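Side-chain contacts in aldehyde dehydrogenase (PDB 5MYP), which probably oxidises aldehydes to carboxylic acids with NAD+ as electron acceptor in the trypanosome glycosome: residues P100-A105 with D109-Q114; V84-E89 with G427-P432. One frame throughout, in Å; residues are numbered along the deposited sequence.

Contact 1: P100-A105 with D109-Q114; sequences PTMEGA and DDCELQ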
ATOM      1  N   PRO A 100      11.648   7.478 -15.111  1.00 22.90           N
ATOM      2  CA  PRO A 100      10.260   7.935 -15.194  1.00 22.61           C
ATOM      3  C   PRO A 100      10.028   8.989 -16.279  1.00 22.51           C
ATOM      4  O   PRO A 100      10.957   9.686 -16.678  1.00 21.91           O
ATOM      5  CB  PRO A 100      10.019   8.556 -13.820  1.00 22.62           C
ATOM      6  CG  PRO A 100      11.344   9.098 -13.434  1.00 22.72           C
ATOM      7  CD  PRO A 100      12.350   8.120 -13.985  1.00 22.69           C
ATOM      8  N   THR A 101       8.781   9.090 -16.727  1.00 22.65           N
ATOM      9  CA  THR A 101       8.365  10.112 -17.683  1.00 22.77           C
ATOM     10  C   THR A 101       8.244  11.447 -16.952  1.00 22.19           C
ATOM     11  O   THR A 101       7.388  11.597 -16.067  1.00 21.75           O
ATOM     12  CB  THR A 101       7.015   9.745 -18.334  1.00 23.14           C
ATOM     13  OG1 THR A 101       7.141   8.485 -19.001  1.00 23.67           O
ATOM     14  CG2 THR A 101       6.574  10.815 -19.340  1.00 23.61           C
ATOM     15  N   MET A 102       9.110  12.396 -17.316  1.00 21.79           N
ATOM     16  CA  MET A 102       9.163  13.705 -16.670  1.00 21.51           C
ATOM     17  C   MET A 102       8.524  14.790 -17.531  1.00 22.01           C
ATOM     18  O   MET A 102       8.646  14.767 -18.751  1.00 21.51           O
ATOM     19  CB  MET A 102      10.613  14.072 -16.346  1.00 21.27           C
ATOM     20  CG  MET A 102      11.345  13.084 -15.433  1.00 20.95           C
ATOM     21  SD  MET A 102      10.491  12.725 -13.881  1.00 20.55           S
ATOM     22  CE  MET A 102      10.440  14.338 -13.098  1.00 20.53           C
ATOM     23  N   GLU A 103       7.835  15.721 -16.872  1.00 22.21           N
ATOM     24  CA  GLU A 103       7.109  16.819 -17.527  1.00 23.25           C
ATOM     25  C   GLU A 103       7.420  18.125 -16.792  1.00 23.56           C
ATOM     26  O   GLU A 103       7.728  18.112 -15.598  1.00 24.11           O
ATOM     27  CB  GLU A 103       5.608  16.499 -17.537  1.00 23.72           C
ATOM     28  CG  GLU A 103       4.652  17.650 -17.823  1.00 24.19           C
ATOM     29  CD  GLU A 103       3.215  17.195 -18.054  1.00 24.36           C
ATOM     30  OE1 GLU A 103       2.932  15.975 -18.113  1.00 24.26           O
ATOM     31  OE2 GLU A 103       2.339  18.075 -18.177  1.00 25.13           O
ATOM     32  N   GLY A 104       7.366  19.244 -17.512  1.00 23.61           N
ATOM     33  CA  GLY A 104       7.691  20.556 -16.943  1.00 23.70           C
ATOM     34  C   GLY A 104       9.178  20.748 -16.676  1.00 23.73           C
ATOM     35  O   GLY A 104      10.020  20.142 -17.341  1.00 23.34           O
ATOM     36  N   ALA A 105       9.490  21.583 -15.683  1.00 24.78           N
ATOM     37  CA  ALA A 105      10.883  21.946 -15.347  1.00 25.03           C
ATOM     38  C   ALA A 105      11.771  20.755 -14.976  1.00 24.99           C
ATOM     39  O   ALA A 105      12.958  20.735 -15.309  1.00 25.07           O
ATOM     40  CB  ALA A 105      10.903  22.977 -14.226  1.00 25.57           C
ATOM     41  N   ASP A 109      16.172  17.764 -15.611  1.00 25.03           N
ATOM     42  CA  ASP A 109      17.042  17.070 -14.651  1.00 25.05           C
ATOM     43  C   ASP A 109      17.134  15.574 -14.935  1.00 24.85           C
ATOM     44  O   ASP A 109      16.354  15.029 -15.721  1.00 25.47           O
ATOM     45  CB  ASP A 109      16.546  17.303 -13.220  1.00 25.19           C
ATOM     46  CG  ASP A 109      16.513  18.768 -12.844  1.00 25.20           C
ATOM     47  OD1 ASP A 109      17.488  19.490 -13.150  1.00 25.52           O
ATOM     48  OD2 ASP A 109      15.514  19.202 -12.234  1.00 25.66           O
ATOM     49  N   ASP A 110      18.111  14.933 -14.299  1.00 24.59           N
ATOM     50  CA  ASP A 110      18.327  13.493 -14.412  1.00 24.45           C
ATOM     51  C   ASP A 110      17.592  12.786 -13.271  1.00 22.90           C
ATOM     52  O   ASP A 110      18.040  12.836 -12.116  1.00 22.31           O
ATOM     53  CB  ASP A 110      19.831  13.188 -14.365  1.00 25.92           C
ATOM     54  CG  ASP A 110      20.134  11.696 -14.226  1.00 27.50           C
ATOM     55  OD1 ASP A 110      19.450  10.887 -14.891  1.00 29.72           O
ATOM     56  OD2 ASP A 110      21.052  11.335 -13.456  1.00 29.31           O
ATOM     57  N   CYS A 111      16.477  12.124 -13.598  1.00 21.74           N
ATOM     58  CA  CYS A 111      15.635  11.443 -12.596  1.00 21.01           C
ATOM     59  C   CYS A 111      15.587   9.919 -12.773  1.00 20.32           C
ATOM     60  O   CYS A 111      15.637   9.418 -13.896  1.00 18.86           O
ATOM     61  CB  CYS A 111      14.218  12.022 -12.635  1.00 21.15           C
ATOM     62  SG  CYS A 111      14.153  13.785 -12.227  1.00 21.03           S
ATOM     63  N   GLU A 112      15.473   9.208 -11.650  1.00 19.55           N
ATOM     64  CA  GLU A 112      15.414   7.742 -11.594  1.00 19.74           C
ATOM     65  C   GLU A 112      14.477   7.279 -10.483  1.00 18.93           C
ATOM     66  O   GLU A 112      14.322   7.976  -9.480  1.00 18.05           O
ATOM     67  CB  GLU A 112      16.791   7.167 -11.257  1.00 20.96           C
ATOM     68  CG  GLU A 112      17.767   7.048 -12.408  1.00 22.19           C
ATOM     69  CD  GLU A 112      19.047   6.322 -11.986  1.00 22.87           C
ATOM     70  OE1 GLU A 112      19.245   6.053 -10.777  1.00 23.76           O
ATOM     71  OE2 GLU A 112      19.872   6.020 -12.863  1.00 24.11           O
ATOM     72  N   LEU A 113      13.873   6.107 -10.668  1.00 18.16           N
ATOM     73  CA  LEU A 113      13.159   5.407  -9.598  1.00 17.98           C
ATOM     74  C   LEU A 113      13.964   4.157  -9.253  1.00 17.78           C
ATOM     75  O   LEU A 113      14.032   3.219 -10.047  1.00 17.84           O
ATOM     76  CB  LEU A 113      11.739   5.039 -10.035  1.00 17.89           C
ATOM     77  CG  LEU A 113      10.880   6.177 -10.595  1.00 17.93           C
ATOM     78  CD1 LEU A 113       9.492   5.662 -10.953  1.00 18.13           C
ATOM     79  CD2 LEU A 113      10.789   7.346  -9.628  1.00 18.08           C
ATOM     80  N   GLN A 114      14.618   4.172  -8.092  1.00 17.76           N
ATOM     81  CA  GLN A 114      15.424   3.041  -7.621  1.00 17.94           C
ATOM     82  C   GLN A 114      14.574   2.176  -6.700  1.00 17.81           C
ATOM     83  O   GLN A 114      13.609   2.663  -6.111  1.00 17.60           O
ATOM     84  CB  GLN A 114      16.671   3.530  -6.875  1.00 18.13           C
ATOM     85  CG  GLN A 114      17.633   4.366  -7.721  1.00 18.63           C
ATOM     86  CD  GLN A 114      18.860   4.840  -6.954  1.00 18.85           C
ATOM     87  OE1 GLN A 114      19.021   4.560  -5.762  1.00 18.80           O
ATOM     88  NE2 GLN A 114      19.740   5.570  -7.641  1.00 19.13           N
TER

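Contact 2: V84-E89 with G427-P432; sequences VWHLIE and GADGLP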
ATOM      1  N   VAL A  84       9.947 -19.593  -7.750  1.00 19.24           N
ATOM      2  CA  VAL A  84      11.397 -19.490  -7.544  1.00 20.04           C
ATOM      3  C   VAL A  84      12.108 -19.231  -8.871  1.00 20.35           C
ATOM      4  O   VAL A  84      12.957 -18.337  -8.952  1.00 19.83           O
ATOM      5  CB  VAL A  84      12.029 -20.743  -6.891  1.00 20.18           C
ATOM      6  CG1 VAL A  84      13.543 -20.556  -6.774  1.00 20.54           C
ATOM      7  CG2 VAL A  84      11.450 -21.007  -5.511  1.00 20.53           C
ATOM      8  N   TRP A  85      11.768 -20.010  -9.896  1.00 21.10           N
ATOM      9  CA  TRP A  85      12.382 -19.844 -11.225  1.00 21.94           C
ATOM     10  C   TRP A  85      12.141 -18.439 -11.774  1.00 21.52           C
ATOM     11  O   TRP A  85      13.069 -17.806 -12.281  1.00 21.00           O
ATOM     12  CB  TRP A  85      11.835 -20.847 -12.251  1.00 23.20           C
ATOM     13  CG  TRP A  85      12.132 -22.293 -12.047  1.00 24.67           C
ATOM     14  CD1 TRP A  85      12.843 -22.866 -11.034  1.00 25.03           C
ATOM     15  CD2 TRP A  85      11.672 -23.377 -12.875  1.00 25.66           C
ATOM     16  NE1 TRP A  85      12.887 -24.236 -11.197  1.00 25.82           N
ATOM     17  CE2 TRP A  85      12.170 -24.575 -12.313  1.00 26.02           C
ATOM     18  CE3 TRP A  85      10.892 -23.450 -14.042  1.00 26.27           C
ATOM     19  CZ2 TRP A  85      11.913 -25.834 -12.877  1.00 26.54           C
ATOM     20  CZ3 TRP A  85      10.640 -24.705 -14.606  1.00 26.52           C
ATOM     21  CH2 TRP A  85      11.149 -25.877 -14.018  1.00 26.41           C
ATOM     22  N   HIS A  86      10.900 -17.952 -11.650  1.00 21.03           N
ATOM     23  CA  HIS A  86      10.552 -16.588 -12.043  1.00 21.11           C
ATOM     24  C   HIS A  86      11.440 -15.560 -11.339  1.00 19.92           C
ATOM     25  O   HIS A  86      12.029 -14.702 -11.991  1.00 19.18           O
ATOM     26  CB  HIS A  86       9.074 -16.302 -11.733  1.00 22.59           C
ATOM     27  CG  HIS A  86       8.645 -14.900 -12.035  1.00 23.95           C
ATOM     28  ND1 HIS A  86       7.832 -14.585 -13.102  1.00 25.41           N
ATOM     29  CD2 HIS A  86       8.921 -13.728 -11.413  1.00 24.78           C
ATOM     30  CE1 HIS A  86       7.629 -13.279 -13.126  1.00 25.75           C
ATOM     31  NE2 HIS A  86       8.279 -12.737 -12.112  1.00 25.46           N
ATOM     32  N   LEU A  87      11.525 -15.652 -10.014  1.00 18.88           N
ATOM     33  CA  LEU A  87      12.261 -14.662  -9.217  1.00 18.62           C
ATOM     34  C   LEU A  87      13.767 -14.671  -9.497  1.00 18.76           C
ATOM     35  O   LEU A  87      14.372 -13.603  -9.593  1.00 18.15           O
ATOM     36  CB  LEU A  87      11.972 -14.831  -7.713  1.00 18.19           C
ATOM     37  CG  LEU A  87      10.543 -14.440  -7.292  1.00 18.09           C
ATOM     38  CD1 LEU A  87      10.278 -14.855  -5.854  1.00 18.10           C
ATOM     39  CD2 LEU A  87      10.281 -12.948  -7.477  1.00 17.99           C
ATOM     40  N   ILE A  88      14.358 -15.857  -9.654  1.00 19.10           N
ATOM     41  CA  ILE A  88      15.782 -15.968 -10.011  1.00 20.11           C
ATOM     42  C   ILE A  88      16.031 -15.405 -11.418  1.00 20.74           C
ATOM     43  O   ILE A  88      16.923 -14.572 -11.600  1.00 20.92           O
ATOM     44  CB  ILE A  88      16.307 -17.424  -9.911  1.00 20.10           C
ATOM     45  CG1 ILE A  88      16.292 -17.892  -8.451  1.00 20.12           C
ATOM     46  CG2 ILE A  88      17.728 -17.536 -10.474  1.00 20.23           C
ATOM     47  CD1 ILE A  88      16.473 -19.388  -8.271  1.00 20.43           C
ATOM     48  N   GLU A  89      15.237 -15.856 -12.389  1.00 21.92           N
ATOM     49  CA  GLU A  89      15.371 -15.423 -13.793  1.00 23.31           C
ATOM     50  C   GLU A  89      15.269 -13.914 -13.988  1.00 22.74           C
ATOM     51  O   GLU A  89      16.028 -13.343 -14.772  1.00 22.69           O
ATOM     52  CB  GLU A  89      14.300 -16.080 -14.676  1.00 24.86           C
ATOM     53  CG  GLU A  89      14.543 -17.546 -15.012  1.00 26.54           C
ATOM     54  CD  GLU A  89      13.321 -18.220 -15.616  1.00 28.07           C
ATOM     55  OE1 GLU A  89      12.432 -17.506 -16.142  1.00 30.05           O
ATOM     56  OE2 GLU A  89      13.247 -19.467 -15.565  1.00 29.67           O
ATOM     57  N   GLY A 427      -2.387 -19.026 -10.293  1.00 20.80           N
ATOM     58  CA  GLY A 427      -1.122 -19.533 -10.828  1.00 21.39           C
ATOM     59  C   GLY A 427      -0.595 -18.819 -12.065  1.00 21.83           C
ATOM     60  O   GLY A 427       0.428 -19.233 -12.617  1.00 22.28           O
ATOM     61  N   ALA A 428      -1.269 -17.749 -12.497  1.00 21.94           N
ATOM     62  CA  ALA A 428      -0.908 -17.041 -13.727  1.00 22.31           C
ATOM     63  C   ALA A 428       0.331 -16.169 -13.527  1.00 22.68           C
ATOM     64  O   ALA A 428       0.309 -15.231 -12.728  1.00 22.31           O
ATOM     65  CB  ALA A 428      -2.081 -16.196 -14.199  1.00 22.48           C
ATOM     66  N   ASP A 429       1.401 -16.483 -14.258  1.00 23.01           N
ATOM     67  CA  ASP A 429       2.661 -15.740 -14.166  1.00 22.97           C
ATOM     68  C   ASP A 429       2.537 -14.433 -14.955  1.00 21.58           C
ATOM     69  O   ASP A 429       2.531 -14.443 -16.192  1.00 20.93           O
ATOM     70  CB  ASP A 429       3.828 -16.593 -14.686  1.00 24.61           C
ATOM     71  CG  ASP A 429       5.193 -15.979 -14.383  1.00 26.24           C
ATOM     72  OD1 ASP A 429       5.315 -14.736 -14.346  1.00 27.13           O
ATOM     73  OD2 ASP A 429       6.163 -16.750 -14.180  1.00 28.30           O
ATOM     74  N   GLY A 430       2.451 -13.318 -14.230  1.00 19.67           N
ATOM     75  CA  GLY A 430       2.264 -11.997 -14.831  1.00 18.95           C
ATOM     76  C   GLY A 430       1.139 -11.164 -14.231  1.00 17.98           C
ATOM     77  O   GLY A 430       1.071  -9.962 -14.488  1.00 18.13           O
ATOM     78  N   LEU A 431       0.248 -11.793 -13.462  1.00 16.89           N
ATOM     79  CA  LEU A 431      -0.826 -11.087 -12.769  1.00 16.12           C
ATOM     80  C   LEU A 431      -0.475 -10.852 -11.299  1.00 15.23           C
ATOM     81  O   LEU A 431       0.076 -11.744 -10.650  1.00 14.64           O
ATOM     82  CB  LEU A 431      -2.127 -11.889 -12.842  1.00 16.33           C
ATOM     83  CG  LEU A 431      -2.754 -12.098 -14.218  1.00 16.43           C
ATOM     84  CD1 LEU A 431      -4.074 -12.841 -14.062  1.00 16.55           C
ATOM     85  CD2 LEU A 431      -2.958 -10.781 -14.953  1.00 16.64           C
ATOM     86  N   PRO A 432      -0.797  -9.651 -10.771  1.00 14.28           N
ATOM     87  CA  PRO A 432      -0.719  -9.446  -9.323  1.00 14.01           C
ATOM     88  C   PRO A 432      -1.882 -10.160  -8.635  1.00 13.78           C
ATOM     89  O   PRO A 432      -3.002 -10.129  -9.150  1.00 13.76           O
ATOM     90  CB  PRO A 432      -0.838  -7.925  -9.172  1.00 13.92           C
ATOM     91  CG  PRO A 432      -1.591  -7.473 -10.372  1.00 14.07           C
ATOM     92  CD  PRO A 432      -1.316  -8.460 -11.473  1.00 14.12           C
TER

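Contact 1: P100-A105 with D109-Q114
The ring of Pro100 lies over the backbone at Cys111 and Glu112 and turns its CB and CG edge to Leu113. Pro100 CD sits 3.5 Å from Cys111 O, while Pro100 CB comes to 4.1 Å from Leu113 CG, the fork of the leucine, with Leu113 CD1 equally near. The leucine meets the ring at a slant. Two residues along, Met102 folds back on Cys111. Its chain is bent at chi2 (-54°) and again at chi3 (-62°), which curls the thioether over the cysteine: Met102 SD is 4.0 Å from Cys111 CB, and Met102 CE ends 3.9 Å from Cys111 SG. The side chains meet through carbon and sulfur alone, while the proline CD also rests against a backbone carbonyl. Segment 100-105, in the loop after helix 69-95, doubles back along the start of strand 110-124, 153° apart in direction. That strand, with its antiparallel partner 454-461, forms an arm reaching away from the body of the subunit, as in the oligomerisation region of aldehyde dehydrogenases, and Met460 touches Cys111. Charged groups stay off the apolar line: Asp109 OD2 is 4.3 Å from Ala105 O and forms a salt bridge with Arg462, while Glu112, pointing away from the proline, pairs with Arg461. The second subunit packs against this arm, with its Gly430 on Pro100 and its Asp429 on Met102.

Contact 2: V84-E89 with G427-P432
With CG anti to the backbone N in both residues (chi1 177° in His86), the imidazole of His86 and the carboxylate of Asp429 are carried out from their chains to meet between a helix and a loop. The ring presents its ND1 edge. His86 ND1 donates a weak hydrogen bond to Asp429 OD2 at 2.9 Å, bent to 150° at the hydrogen, and Asp429 OD1 is also close to that nitrogen, at 2.8 Å. Asp429 OD1 stands near the ring plane and also approaches His86 CE1, at 3.0 Å. Both oxygens crowd the nitrogen, OD2 nearly ahead of it and OD1 shifted toward CE1, and the carboxylate plane is turned 42° from that of the imidazole. The other ring nitrogen is engaged too, since His86 NE2 hydrogen-bonds Tyr94 OH farther along the same helix; partners at both nitrogens should restrict rotation of the ring. An acidic group beside ND1 would be expected to favour a protonated imidazole. His90 adds an edge-to-face ring contact with His86, and backbone hydrogen bonds to the second subunit anchor Asp429. The pair joins the C-terminal half of helix 69-95 to the loop between strands 417-419 and 440-441, while other faces of that helix pack through Ile88 on helix 36-52 and through Leu87 on helix 132-143.

How the contacts relate
Both contacts are partly buried, yet they stand at different depths in the fold: contact 2 is about 15 Å from the centre of the chain, contact 1 about 35 Å out on the arm, and within one subunit their centres lie about 29 Å apart. Contact 1 joins residues close in sequence through carbon and sulfur atoms, whereas contact 2 bridges segments 338 residues apart with one polar pair. No secondary-structure element is common to both, although helix 69-95 leads through the loop of contact 1 into strand 110-124. They are brought together by dimerisation: residues 100-103 of one subunit pack against the loop 427-432 of the other.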